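Local structure of transcription anti-terminator antagonist UpxZ (Bacteroides uniformis ATCC 8492, 4EPZ) at residues A65-Y70 and D89-I94. The protein probably antagonises transcription anti-termination and thereby helps regulate the synthesis of capsular polysaccharides. Numbering follows the deposited sequence.
Sequences ALLMGY and DRIYNI
Leu67 and Ile91 meet through single methyl groups, Leu67 CD2 lying 3.7 Å from Ile91 CD1 where the two side chains slant across each other. A second, separate touch is Leu66 CD1 with Arg90 NH1 at 3.8 Å; the methyl stands obliquely to the guanidinium, and the touch is a van der Waals one. The backbones of helix 56-72 and helix 80-92 stay apart, the nearest CA atoms, of Leu67 and Ile91, being 9.8 Å from each other, so the side-chain ends make the contact and only about 110 Å² is buried between the segments. Ile91 reaches across because CG1 sits anti to its own carbonyl carbon (chi1 -67°) and the chain then runs on extended to CD1. Arg90 leaves its helix with the same first torsion but bends at chi3 (59°), which helps bring the guanidinium to Leu66 CD1. Arg90, itself partly exposed, pairs through NE in a salt bridge with Glu59, on helix 56-72 but outside segment 65-70. Cys63, one turn before Leu67, touches both Arg90 and Ile91, while Leu66 also touches Ile87, and Leu67 touches Leu88. Leu66 also touches Leu48 of helix 32-49; Ala65 and Met68, a selenomethionine here, face helix 5-20. Helix 56-72 is thus packed from several sides in this all-helical UpxZ-family protein. One methyl-methyl and one methyl-guanidinium touch are consistent with modest van der Waals cohesion between these segments, to which the Arg90–Glu59 salt bridge probably adds an electrostatic tie between the same two helices.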
loop_
_atom_site.group_PDB
_atom_site.type_symbol
_atom_site.label_atom_id
_atom_site.label_comp_id
_atom_site.label_asym_id
_atom_site.label_seq_id
_atom_site.Cartn_x
_atom_site.Cartn_y
_atom_site.Cartn_z
ATOM N N ALA A 65 -5.538 2.590 -0.014
ATOM C CA ALA A 65 -5.694 3.029 1.381
ATOM C C ALA A 65 -5.794 1.826 2.340
ATOM O O ALA A 65 -5.172 1.836 3.399
ATOM C CB ALA A 65 -6.933 3.911 1.529
ATOM N N LEU A 66 -6.561 0.806 1.953
ATOM C CA LEU A 66 -6.796 -0.369 2.812
ATOM C C LEU A 66 -5.549 -1.184 2.987
ATOM O O LEU A 66 -5.256 -1.597 4.112
ATOM C CB LEU A 66 -7.923 -1.222 2.246
ATOM C CG LEU A 66 -9.312 -0.600 2.342
ATOM C CD1 LEU A 66 -10.311 -1.403 1.490
ATOM C CD2 LEU A 66 -9.766 -0.497 3.834
ATOM N N LEU A 67 -4.787 -1.405 1.896
ATOM C CA LEU A 67 -3.551 -2.193 1.977
ATOM C C LEU A 67 -2.517 -1.468 2.814
ATOM O O LEU A 67 -1.833 -2.076 3.649
ATOM C CB LEU A 67 -2.995 -2.478 0.565
ATOM C CG LEU A 67 -2.193 -3.756 0.369
ATOM C CD1 LEU A 67 -2.847 -4.966 1.081
ATOM C CD2 LEU A 67 -1.994 -4.023 -1.143
HETATM N N MSE A 68 -2.380 -0.160 2.571
HETATM C CA MSE A 68 -1.460 0.677 3.347
HETATM C C MSE A 68 -1.860 0.714 4.841
HETATM O O MSE A 68 -0.994 0.533 5.708
HETATM C CB MSE A 68 -1.403 2.095 2.775
HETATM C CG MSE A 68 -0.725 2.123 1.428
HETATM SE SE MSE A 68 -0.509 3.938 0.807
HETATM C CE MSE A 68 0.736 4.587 2.157
ATOM N N GLY A 69 -3.163 0.891 5.106
ATOM C CA GLY A 69 -3.727 0.978 6.451
ATOM C C GLY A 69 -3.460 -0.273 7.259
ATOM O O GLY A 69 -2.882 -0.207 8.348
ATOM N N TYR A 70 -3.846 -1.438 6.702
ATOM C CA TYR A 70 -3.636 -2.711 7.404
ATOM C C TYR A 70 -2.132 -3.064 7.520
ATOM O O TYR A 70 -1.741 -3.727 8.485
ATOM C CB TYR A 70 -4.430 -3.847 6.756
ATOM C CG TYR A 70 -5.924 -3.789 7.028
ATOM C CD1 TYR A 70 -6.418 -3.749 8.329
ATOM C CD2 TYR A 70 -6.843 -3.811 5.982
ATOM C CE1 TYR A 70 -7.795 -3.676 8.585
ATOM C CE2 TYR A 70 -8.221 -3.755 6.226
ATOM C CZ TYR A 70 -8.689 -3.693 7.526
ATOM O OH TYR A 70 -10.038 -3.642 7.760
ATOM N N ASP A 89 -7.271 -9.277 -4.062
ATOM C CA ASP A 89 -8.142 -9.799 -5.129
ATOM C C ASP A 89 -8.853 -8.643 -5.845
ATOM O O ASP A 89 -8.898 -8.606 -7.087
ATOM C CB ASP A 89 -9.156 -10.785 -4.523
ATOM C CG ASP A 89 -9.987 -11.461 -5.565
ATOM O OD1 ASP A 89 -9.419 -12.249 -6.349
ATOM O OD2 ASP A 89 -11.215 -11.245 -5.567
ATOM N N ARG A 90 -9.313 -7.653 -5.075
ATOM C CA ARG A 90 -9.939 -6.466 -5.680
ATOM C C ARG A 90 -8.936 -5.705 -6.563
ATOM O O ARG A 90 -9.315 -5.181 -7.628
ATOM C CB ARG A 90 -10.503 -5.559 -4.582
ATOM C CG ARG A 90 -11.763 -6.156 -3.918
ATOM C CD ARG A 90 -12.074 -5.411 -2.623
ATOM N NE ARG A 90 -12.295 -3.981 -2.852
ATOM C CZ ARG A 90 -12.577 -3.101 -1.896
ATOM N NH1 ARG A 90 -12.703 -3.498 -0.636
ATOM N NH2 ARG A 90 -12.746 -1.824 -2.194
ATOM N N ILE A 91 -7.648 -5.645 -6.134
ATOM C CA ILE A 91 -6.629 -4.947 -6.932
ATOM C C ILE A 91 -6.338 -5.714 -8.227
ATOM O O ILE A 91 -6.259 -5.092 -9.289
ATOM C CB ILE A 91 -5.360 -4.735 -6.084
ATOM C CG1 ILE A 91 -5.638 -3.736 -4.924
ATOM C CG2 ILE A 91 -4.195 -4.293 -6.956
ATOM C CD1 ILE A 91 -4.518 -3.770 -3.846
ATOM N N TYR A 92 -6.165 -7.051 -8.162
ATOM C CA TYR A 92 -5.910 -7.828 -9.376
ATOM C C TYR A 92 -7.069 -7.670 -10.386
ATOM O O TYR A 92 -6.814 -7.627 -11.581
ATOM C CB TYR A 92 -5.725 -9.307 -9.038
ATOM C CG TYR A 92 -4.314 -9.693 -8.648
ATOM C CD1 TYR A 92 -3.313 -9.827 -9.611
ATOM C CD2 TYR A 92 -3.998 -10.021 -7.330
ATOM C CE1 TYR A 92 -2.026 -10.240 -9.268
ATOM C CE2 TYR A 92 -2.715 -10.433 -6.976
ATOM C CZ TYR A 92 -1.727 -10.521 -7.946
ATOM O OH TYR A 92 -0.490 -10.975 -7.591
ATOM N N ASN A 93 -8.304 -7.468 -9.907
ATOM C CA ASN A 93 -9.459 -7.283 -10.791
ATOM C C ASN A 93 -9.476 -5.944 -11.504
ATOM O O ASN A 93 -10.219 -5.807 -12.482
ATOM C CB ASN A 93 -10.767 -7.458 -10.015
ATOM C CG ASN A 93 -11.031 -8.875 -9.601
ATOM O OD1 ASN A 93 -10.417 -9.839 -10.094
ATOM N ND2 ASN A 93 -11.928 -9.030 -8.653
ATOM N N ILE A 94 -8.716 -4.944 -11.037
ATOM C CA ILE A 94 -8.747 -3.649 -11.740
ATOM C C ILE A 94 -7.380 -3.262 -12.333
ATOM O O ILE A 94 -7.327 -2.302 -13.097
ATOM C CB ILE A 94 -9.258 -2.503 -10.794
ATOM C CG1 ILE A 94 -8.282 -2.242 -9.611
ATOM C CG2 ILE A 94 -10.701 -2.765 -10.359
ATOM C CD1 ILE A 94 -8.531 -0.968 -8.825
#